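Local coordinates for protein malate dehydrogenase (Pyrococcus horikoshii, PDB 1V9N) that catalyses the reversible oxidation of (S)-malate to oxaloacetate with NAD(+), working as a homodimer of the LDH2/MDH2 oxidoreductase family, at residues L89-G95 with V120-N126; L96-V100 with S125-G129. All coordinates share one frame; numbering follows the deposited sequence.

Contact 1. Residues L89-G95 with V120-N126; sequences LIDGDEG and VIARNSN
Asp91 OD1 is gripped twice: on its syn lone pair by Asn124 ND2 at 2.9 Å, and on the anti side by the backbone N of Asp93, two residues on, which makes an Asx turn. Asp91 is the last residue of strand 87-91, which runs parallel to strand 117-125 in a beta-alpha-beta unit. Ile90 sits between two residues of its neighbour, giving its N to Ile121 O (2.8 Å) and taking Arg123 N on its O; Gly92 N then reaches Arg123 O and prolongs the ladder. On the face shared by Ile90 and Ala122, the CG1 atoms of Ile90 and Val120 meet at 3.6 Å, branched side chains suited to a buried strand. The other face turns polar at Asp91 and Arg123. With CG placed between backbone N and carbonyl carbon (chi1 69°) and an extended chain, Arg123 brings NE to Asp91 OD2 in a salt bridge of 3.1 Å, the carboxylate and guanidinium planes nearly perpendicular, at 83°; its NH1 turns to Ser260 O. Beyond the strands Gly92-Gly95 form a type I' turn, fastened where Glu94 N bonds to Asn124 O (2.9 Å). Asn126 ND2 meets Gly95 O at 3.0 Å, from above the carbonyl plane.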
ATOM      1  N   LEU A  89     -13.571  12.189  11.315  1.00 17.68           N
ATOM      2  CA  LEU A  89     -12.800  11.463  12.310  1.00 18.72           C
ATOM      3  C   LEU A  89     -13.871  10.944  13.266  1.00 17.77           C
ATOM      4  O   LEU A  89     -14.605  11.719  13.874  1.00 16.87           O
ATOM      5  CB  LEU A  89     -11.814  12.390  13.026  1.00 17.02           C
ATOM      6  CG  LEU A  89     -11.127  11.831  14.277  1.00 21.98           C
ATOM      7  CD1 LEU A  89     -10.501  10.478  13.979  1.00 20.03           C
ATOM      8  CD2 LEU A  89     -10.072  12.822  14.755  1.00 18.09           C
ATOM      9  N   ILE A  90     -13.961   9.627  13.376  1.00 17.22           N
ATOM     10  CA  ILE A  90     -14.975   8.979  14.198  1.00 17.83           C
ATOM     11  C   ILE A  90     -14.408   8.270  15.427  1.00 18.69           C
ATOM     12  O   ILE A  90     -13.308   7.723  15.382  1.00 15.63           O
ATOM     13  CB  ILE A  90     -15.713   7.891  13.360  1.00 20.15           C
ATOM     14  CG1 ILE A  90     -16.341   8.508  12.105  1.00 21.22           C
ATOM     15  CG2 ILE A  90     -16.723   7.155  14.221  1.00 19.44           C
ATOM     16  CD1 ILE A  90     -17.343   9.603  12.366  1.00 24.49           C
ATOM     17  N   ASP A  91     -15.168   8.283  16.520  1.00 17.95           N
ATOM     18  CA  ASP A  91     -14.771   7.560  17.728  1.00 19.40           C
ATOM     19  C   ASP A  91     -15.818   6.450  17.855  1.00 19.09           C
ATOM     20  O   ASP A  91     -17.014   6.723  18.004  1.00 18.80           O
ATOM     21  CB  ASP A  91     -14.790   8.456  18.970  1.00 20.60           C
ATOM     22  CG  ASP A  91     -14.200   7.759  20.194  1.00 23.39           C
ATOM     23  OD1 ASP A  91     -14.826   6.795  20.684  1.00 20.78           O
ATOM     24  OD2 ASP A  91     -13.101   8.162  20.658  1.00 26.08           O
ATOM     25  N   GLY A  92     -15.357   5.205  17.774  1.00 18.79           N
ATOM     26  CA  GLY A  92     -16.246   4.055  17.834  1.00 18.93           C
ATOM     27  C   GLY A  92     -16.936   3.728  19.144  1.00 18.36           C
ATOM     28  O   GLY A  92     -17.805   2.851  19.181  1.00 17.40           O
ATOM     29  N   ASP A  93     -16.556   4.414  20.216  1.00 19.00           N
ATOM     30  CA  ASP A  93     -17.163   4.187  21.526  1.00 19.72           C
ATOM     31  C   ASP A  93     -17.147   2.704  21.907  1.00 18.17           C
ATOM     32  O   ASP A  93     -18.083   2.198  22.511  1.00 18.42           O
ATOM     33  CB  ASP A  93     -18.598   4.735  21.522  1.00 21.81           C
ATOM     34  CG  ASP A  93     -19.188   4.873  22.925  1.00 25.37           C
ATOM     35  OD1 ASP A  93     -18.432   5.179  23.870  1.00 23.31           O
ATOM     36  OD2 ASP A  93     -20.417   4.694  23.076  1.00 27.81           O
ATOM     37  N   GLU A  94     -16.069   2.021  21.530  1.00 19.05           N
ATOM     38  CA  GLU A  94     -15.853   0.600  21.816  1.00 18.51           C
ATOM     39  C   GLU A  94     -16.889  -0.373  21.260  1.00 18.67           C
ATOM     40  O   GLU A  94     -17.042  -1.490  21.763  1.00 17.28           O
ATOM     41  CB  GLU A  94     -15.695   0.394  23.332  1.00 19.64           C
ATOM     42  CG  GLU A  94     -14.548   1.206  23.906  1.00 22.09           C
ATOM     43  CD  GLU A  94     -14.104   0.752  25.286  1.00 25.98           C
ATOM     44  OE1 GLU A  94     -13.936  -0.471  25.499  1.00 25.75           O
ATOM     45  OE2 GLU A  94     -13.902   1.630  26.153  1.00 28.68           O
ATOM     46  N   GLY A  95     -17.588   0.038  20.209  1.00 19.10           N
ATOM     47  CA  GLY A  95     -18.586  -0.838  19.623  1.00 15.81           C
ATOM     48  C   GLY A  95     -17.936  -1.960  18.839  1.00 17.61           C
ATOM     49  O   GLY A  95     -16.713  -2.008  18.701  1.00 17.03           O
ATOM     50  N   VAL A 120     -12.762   8.502   5.855  1.00 12.61           N
ATOM     51  CA  VAL A 120     -13.231   8.423   7.226  1.00 13.60           C
ATOM     52  C   VAL A 120     -12.257   7.567   8.013  1.00 14.66           C
ATOM     53  O   VAL A 120     -11.881   6.475   7.586  1.00 13.11           O
ATOM     54  CB  VAL A 120     -14.653   7.818   7.320  1.00 13.15           C
ATOM     55  CG1 VAL A 120     -15.073   7.698   8.780  1.00 11.12           C
ATOM     56  CG2 VAL A 120     -15.652   8.704   6.571  1.00 14.04           C
ATOM     57  N   ILE A 121     -11.830   8.088   9.154  1.00 14.56           N
ATOM     58  CA  ILE A 121     -10.910   7.372  10.014  1.00 16.54           C
ATOM     59  C   ILE A 121     -11.576   7.180  11.368  1.00 16.22           C
ATOM     60  O   ILE A 121     -12.262   8.074  11.871  1.00 15.08           O
ATOM     61  CB  ILE A 121      -9.595   8.146  10.142  1.00 19.56           C
ATOM     62  CG1 ILE A 121      -8.969   8.275   8.744  1.00 21.04           C
ATOM     63  CG2 ILE A 121      -8.650   7.432  11.087  1.00 23.84           C
ATOM     64  CD1 ILE A 121      -7.733   9.108   8.686  1.00 25.94           C
ATOM     65  N   ALA A 122     -11.380   6.008  11.956  1.00 14.88           N
ATOM     66  CA  ALA A 122     -12.002   5.716  13.233  1.00 15.40           C
ATOM     67  C   ALA A 122     -11.022   5.212  14.279  1.00 14.58           C
ATOM     68  O   ALA A 122     -10.073   4.500  13.967  1.00 15.57           O
ATOM     69  CB  ALA A 122     -13.127   4.689  13.034  1.00 14.65           C
ATOM     70  N   ARG A 123     -11.247   5.616  15.523  1.00 15.22           N
ATOM     71  CA  ARG A 123     -10.422   5.166  16.634  1.00 16.14           C
ATOM     72  C   ARG A 123     -11.397   4.605  17.651  1.00 15.55           C
ATOM     73  O   ARG A 123     -12.617   4.702  17.472  1.00 16.39           O
ATOM     74  CB  ARG A 123      -9.651   6.330  17.263  1.00 15.70           C
ATOM     75  CG  ARG A 123     -10.543   7.316  18.008  1.00 17.25           C
ATOM     76  CD  ARG A 123      -9.740   8.474  18.566  1.00 19.06           C
ATOM     77  NE  ARG A 123     -10.584   9.405  19.313  1.00 21.51           N
ATOM     78  CZ  ARG A 123     -10.375  10.717  19.358  1.00 21.40           C
ATOM     79  NH1 ARG A 123      -9.355  11.242  18.695  1.00 20.92           N
ATOM     80  NH2 ARG A 123     -11.175  11.500  20.071  1.00 20.88           N
ATOM     81  N   ASN A 124     -10.857   4.027  18.718  1.00 15.68           N
ATOM     82  CA  ASN A 124     -11.659   3.455  19.794  1.00 15.36           C
ATOM     83  C   ASN A 124     -12.694   2.459  19.286  1.00 15.74           C
ATOM     84  O   ASN A 124     -13.865   2.496  19.673  1.00 15.96           O
ATOM     85  CB  ASN A 124     -12.335   4.575  20.595  1.00 14.33           C
ATOM     86  CG  ASN A 124     -12.875   4.090  21.933  1.00 16.39           C
ATOM     87  OD1 ASN A 124     -12.416   3.082  22.465  1.00 15.95           O
ATOM     88  ND2 ASN A 124     -13.842   4.816  22.487  1.00 17.18           N
ATOM     89  N   SER A 125     -12.244   1.556  18.422  1.00 17.02           N
ATOM     90  CA  SER A 125     -13.100   0.527  17.851  1.00 16.94           C
ATOM     91  C   SER A 125     -12.598  -0.858  18.296  1.00 18.37           C
ATOM     92  O   SER A 125     -11.823  -0.971  19.246  1.00 17.35           O
ATOM     93  CB  SER A 125     -13.084   0.639  16.321  1.00 18.86           C
ATOM     94  OG  SER A 125     -13.958  -0.299  15.715  1.00 17.55           O
ATOM     95  N   ASN A 126     -13.040  -1.902  17.601  1.00 17.87           N
ATOM     96  CA  ASN A 126     -12.654  -3.274  17.916  1.00 16.52           C
ATOM     97  C   ASN A 126     -12.348  -4.035  16.629  1.00 17.48           C
ATOM     98  O   ASN A 126     -12.544  -3.507  15.539  1.00 16.70           O
ATOM     99  CB  ASN A 126     -13.789  -3.971  18.690  1.00 15.72           C
ATOM    100  CG  ASN A 126     -13.712  -3.722  20.187  1.00 15.90           C
ATOM    101  OD1 ASN A 126     -12.791  -4.205  20.853  1.00 14.37           O
ATOM    102  ND2 ASN A 126     -14.664  -2.957  20.721  1.00 10.23           N
TER
HETATM  103  O   HOH W   1     -13.515  10.903  22.073  1.00 35.28           O
HETATM  104  O   HOH W   2     -13.917   4.416  25.880  1.00 38.55           O

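Contact 2. Residues L96-V100 with S125-G129; sequences LGQVV and SNHYG. With NDP (NADPH dihydro-nicotinamide-adenine-dinucleotide phosphate), chain B.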
ATOM      1  N   LEU A  96     -18.752  -2.886  18.346  1.00 19.18           N
ATOM      2  CA  LEU A  96     -18.243  -3.984  17.537  1.00 19.02           C
ATOM      3  C   LEU A  96     -17.555  -3.339  16.333  1.00 18.05           C
ATOM      4  O   LEU A  96     -18.047  -2.349  15.800  1.00 16.97           O
ATOM      5  CB  LEU A  96     -19.403  -4.860  17.068  1.00 20.00           C
ATOM      6  CG  LEU A  96     -20.047  -5.695  18.171  1.00 21.27           C
ATOM      7  CD1 LEU A  96     -21.489  -6.038  17.805  1.00 20.68           C
ATOM      8  CD2 LEU A  96     -19.204  -6.947  18.391  1.00 18.98           C
ATOM      9  N   GLY A  97     -16.421  -3.894  15.916  1.00 17.89           N
ATOM     10  CA  GLY A  97     -15.696  -3.340  14.786  1.00 16.63           C
ATOM     11  C   GLY A  97     -16.517  -3.302  13.511  1.00 17.06           C
ATOM     12  O   GLY A  97     -16.436  -2.341  12.743  1.00 14.70           O
ATOM     13  N   GLN A  98     -17.302  -4.354  13.283  1.00 16.32           N
ATOM     14  CA  GLN A  98     -18.154  -4.448  12.102  1.00 15.87           C
ATOM     15  C   GLN A  98     -19.169  -3.298  12.046  1.00 16.34           C
ATOM     16  O   GLN A  98     -19.441  -2.759  10.976  1.00 13.46           O
ATOM     17  CB  GLN A  98     -18.904  -5.785  12.093  1.00 17.61           C
ATOM     18  CG  GLN A  98     -18.032  -7.024  11.881  1.00 18.33           C
ATOM     19  CD  GLN A  98     -17.251  -7.441  13.117  1.00 17.96           C
ATOM     20  OE1 GLN A  98     -17.461  -6.918  14.208  1.00 20.26           O
ATOM     21  NE2 GLN A  98     -16.349  -8.399  12.947  1.00 20.90           N
ATOM     22  N   VAL A  99     -19.720  -2.930  13.201  1.00 16.99           N
ATOM     23  CA  VAL A  99     -20.696  -1.844  13.282  1.00 16.23           C
ATOM     24  C   VAL A  99     -20.007  -0.508  13.043  1.00 15.77           C
ATOM     25  O   VAL A  99     -20.474   0.305  12.241  1.00 16.30           O
ATOM     26  CB  VAL A  99     -21.408  -1.823  14.664  1.00 18.41           C
ATOM     27  CG1 VAL A  99     -22.306  -0.595  14.781  1.00 18.80           C
ATOM     28  CG2 VAL A  99     -22.237  -3.082  14.832  1.00 17.41           C
ATOM     29  N   VAL A 100     -18.888  -0.287  13.727  1.00 14.05           N
ATOM     30  CA  VAL A 100     -18.133   0.949  13.560  1.00 13.64           C
ATOM     31  C   VAL A 100     -17.658   1.083  12.105  1.00 13.93           C
ATOM     32  O   VAL A 100     -17.789   2.146  11.492  1.00 13.61           O
ATOM     33  CB  VAL A 100     -16.904   0.982  14.514  1.00 14.47           C
ATOM     34  CG1 VAL A 100     -16.048   2.223  14.233  1.00 11.90           C
ATOM     35  CG2 VAL A 100     -17.377   0.989  15.975  1.00 14.94           C
ATOM     36  N   SER A 125     -12.244   1.556  18.422  1.00 17.02           N
ATOM     37  CA  SER A 125     -13.100   0.527  17.851  1.00 16.94           C
ATOM     38  C   SER A 125     -12.598  -0.858  18.296  1.00 18.37           C
ATOM     39  O   SER A 125     -11.823  -0.971  19.246  1.00 17.35           O
ATOM     40  CB  SER A 125     -13.084   0.639  16.321  1.00 18.86           C
ATOM     41  OG  SER A 125     -13.958  -0.299  15.715  1.00 17.55           O
ATOM     42  N   ASN A 126     -13.040  -1.902  17.601  1.00 17.87           N
ATOM     43  CA  ASN A 126     -12.654  -3.274  17.916  1.00 16.52           C
ATOM     44  C   ASN A 126     -12.348  -4.035  16.629  1.00 17.48           C
ATOM     45  O   ASN A 126     -12.544  -3.507  15.539  1.00 16.70           O
ATOM     46  CB  ASN A 126     -13.789  -3.971  18.690  1.00 15.72           C
ATOM     47  CG  ASN A 126     -13.712  -3.722  20.187  1.00 15.90           C
ATOM     48  OD1 ASN A 126     -12.791  -4.205  20.853  1.00 14.37           O
ATOM     49  ND2 ASN A 126     -14.664  -2.957  20.721  1.00 10.23           N
ATOM     50  N   HIS A 127     -11.873  -5.273  16.756  1.00 17.35           N
ATOM     51  CA  HIS A 127     -11.534  -6.092  15.589  1.00 17.51           C
ATOM     52  C   HIS A 127     -12.708  -6.114  14.614  1.00 16.57           C
ATOM     53  O   HIS A 127     -13.822  -6.455  15.004  1.00 18.28           O
ATOM     54  CB  HIS A 127     -11.189  -7.510  16.049  1.00 20.41           C
ATOM     55  CG  HIS A 127     -10.831  -8.447  14.935  1.00 20.55           C
ATOM     56  ND1 HIS A 127     -11.757  -9.262  14.322  1.00 21.37           N
ATOM     57  CD2 HIS A 127      -9.644  -8.710  14.342  1.00 20.48           C
ATOM     58  CE1 HIS A 127     -11.153  -9.992  13.400  1.00 22.24           C
ATOM     59  NE2 HIS A 127      -9.872  -9.677  13.392  1.00 20.30           N
ATOM     60  N   TYR A 128     -12.471  -5.759  13.352  1.00 13.20           N
ATOM     61  CA  TYR A 128     -13.576  -5.732  12.398  1.00 15.14           C
ATOM     62  C   TYR A 128     -13.620  -6.799  11.300  1.00 15.90           C
ATOM     63  O   TYR A 128     -14.274  -6.615  10.279  1.00 15.71           O
ATOM     64  CB  TYR A 128     -13.712  -4.327  11.780  1.00 12.14           C
ATOM     65  CG  TYR A 128     -12.705  -3.897  10.707  1.00 13.28           C
ATOM     66  CD1 TYR A 128     -11.794  -4.796  10.141  1.00 12.92           C
ATOM     67  CD2 TYR A 128     -12.736  -2.592  10.199  1.00 12.22           C
ATOM     68  CE1 TYR A 128     -10.945  -4.406   9.089  1.00 14.38           C
ATOM     69  CE2 TYR A 128     -11.900  -2.199   9.150  1.00 15.15           C
ATOM     70  CZ  TYR A 128     -11.011  -3.108   8.596  1.00 14.08           C
ATOM     71  OH  TYR A 128     -10.225  -2.726   7.524  1.00 13.58           O
ATOM     72  N   GLY A 129     -12.942  -7.919  11.515  1.00 17.48           N
ATOM     73  CA  GLY A 129     -12.964  -8.974  10.517  1.00 19.14           C
ATOM     74  C   GLY A 129     -12.122  -8.679   9.291  1.00 17.61           C
ATOM     75  O   GLY A 129     -11.092  -8.020   9.392  1.00 18.95           O
TER
HETATM   76  PA  NDP B 401      -4.095 -13.972   1.101  1.00 27.15           P
HETATM   77  O1A NDP B 401      -5.063 -15.027   1.283  1.00 29.38           O
HETATM   78  O2A NDP B 401      -2.625 -14.226   0.905  1.00 28.04           O
HETATM   79  O5B NDP B 401      -4.640 -13.039  -0.133  1.00 28.10           O
HETATM   80  C5B NDP B 401      -3.922 -11.867  -0.561  1.00 26.61           C
HETATM   81  C4B NDP B 401      -4.764 -11.259  -1.698  1.00 25.06           C
HETATM   82  O4B NDP B 401      -4.198 -11.807  -2.902  1.00 26.29           O
HETATM   83  C3B NDP B 401      -6.234 -11.571  -1.749  1.00 25.38           C
HETATM   84  O3B NDP B 401      -6.930 -10.372  -2.204  1.00 21.60           O
HETATM   85  C2B NDP B 401      -6.407 -12.683  -2.722  1.00 23.71           C
HETATM   86  O2B NDP B 401      -7.689 -12.818  -3.360  1.00 23.34           O
HETATM   87  C1B NDP B 401      -5.246 -12.438  -3.635  1.00 25.55           C
HETATM   88  N9A NDP B 401      -4.629 -13.662  -4.217  1.00 29.54           N
HETATM   89  C8A NDP B 401      -4.406 -14.935  -3.619  1.00 29.06           C
HETATM   90  N7A NDP B 401      -3.810 -15.752  -4.457  1.00 30.72           N
HETATM   91  C5A NDP B 401      -3.622 -15.054  -5.616  1.00 30.65           C
HETATM   92  C6A NDP B 401      -3.037 -15.347  -6.889  1.00 31.23           C
HETATM   93  N6A NDP B 401      -2.512 -16.555  -7.125  1.00 31.29           N
HETATM   94  N1A NDP B 401      -3.010 -14.381  -7.872  1.00 30.98           N
HETATM   95  C2A NDP B 401      -3.542 -13.137  -7.638  1.00 29.37           C
HETATM   96  N3A NDP B 401      -4.110 -12.763  -6.473  1.00 28.90           N
HETATM   97  C4A NDP B 401      -4.121 -13.773  -5.492  1.00 30.06           C
HETATM   98  O3  NDP B 401      -4.171 -12.864   2.213  1.00 29.05           O
HETATM   99  PN  NDP B 401      -3.926 -12.726   3.774  1.00 28.90           P
HETATM  100  O1N NDP B 401      -2.866 -11.731   3.909  1.00 27.75           O
HETATM  101  O2N NDP B 401      -3.623 -14.137   4.191  1.00 31.25           O
HETATM  102  O5D NDP B 401      -5.353 -12.218   4.261  1.00 27.80           O
HETATM  103  C5D NDP B 401      -6.021 -12.756   5.437  1.00 29.72           C
HETATM  104  C4D NDP B 401      -7.410 -12.041   5.658  1.00 28.48           C
HETATM  105  O4D NDP B 401      -7.428 -11.605   7.005  1.00 29.86           O
HETATM  106  C3D NDP B 401      -7.693 -10.774   4.813  1.00 27.84           C
HETATM  107  O3D NDP B 401      -9.057 -10.830   4.375  1.00 27.28           O
HETATM  108  C2D NDP B 401      -7.388  -9.600   5.727  1.00 27.69           C
HETATM  109  O2D NDP B 401      -8.148  -8.461   5.382  1.00 24.57           O
HETATM  110  C1D NDP B 401      -7.718 -10.210   7.115  1.00 27.73           C
HETATM  111  N1N NDP B 401      -6.920  -9.643   8.235  1.00 25.33           N
HETATM  112  C2N NDP B 401      -7.642  -8.912   9.219  1.00 24.99           C
HETATM  113  C3N NDP B 401      -6.871  -8.363  10.324  1.00 25.12           C
HETATM  114  C7N NDP B 401      -7.559  -7.608  11.377  1.00 24.05           C
HETATM  115  O7N NDP B 401      -6.974  -7.117  12.350  1.00 24.91           O
HETATM  116  N7N NDP B 401      -8.904  -7.414  11.317  1.00 24.05           N
HETATM  117  C4N NDP B 401      -5.462  -8.594  10.350  1.00 27.27           C
HETATM  118  C5N NDP B 401      -4.777  -9.306   9.375  1.00 26.71           C
HETATM  119  C6N NDP B 401      -5.504  -9.840   8.313  1.00 26.04           C
HETATM  120  P2B NDP B 401      -8.803 -13.828  -2.970  1.00 26.07           P
HETATM  121  O1X NDP B 401      -9.278 -14.287  -4.285  1.00 25.43           O
HETATM  122  O2X NDP B 401      -9.883 -13.127  -2.210  1.00 24.13           O
HETATM  123  O3X NDP B 401      -8.204 -14.965  -2.148  1.00 24.43           O
HETATM  124  O   HOH W   3     -15.824  -6.524  16.809  1.00 20.32           O
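Gly97, in the first turn of helix 97-115, lies against Tyr128 of the loop after strand 117-125, their CA atoms 4.0 Å apart. Glycine suits this place because a CB here would run into Asn126 O, His127 O and Tyr128 N; instead the bare CA comes within 3.2 Å of Asn126 O in a CA-H...O contact. Gln98, bent at chi2 (77°), lays its amide along the loop, NE2 3.6 Å from Tyr128 C and only weakly bonded to Tyr63 OH. One water joins Gly97 N, Gln98 OE1 and His127 O, its bond to His127 O measuring 2.7 Å. The small side chain of Ser125 brings OG against Val100 CB at 3.4 Å, close to both methyls, and its hydroxyl is also hydrogen-bonded to His280 NE2. Tyr128 CB rests on Gly97 C at 3.5 Å, while its ring leads away and bonds through OH to Ser147. The loop's far end belongs to the coenzyme pocket: Gly129 O accepts from the carboxamide N7N of NADPH at 3.0 Å, beside His127, whose ND1 is hydrogen-bonded to Tyr63 OH. The helix start thus backs the loop between strand 117-125 and helix 132-139, with helix 34-49 packed on Leu96 and Gln98.

Overall arrangement
The two contacts are neighbouring parts of one beta-alpha-beta unit: contact 1 pairs its two strands, with the beta turn after the first strand and the corner the chain makes at Asn124, and contact 2 sets the start of the intervening helix against the loop that follows the second strand. They share Ser125 and Asn126, and Val100 packs on Gly92 and Ala122 of the strand pair. Both are largely buried, but contact 1 includes partly exposed charged and amide groups and is held by direct hydrogen bonds and a salt bridge. Contact 2, wholly buried and nearer the centre of the chain, relies on close packing of backbone and side chains, with a bridging water, and continues into the NADPH site.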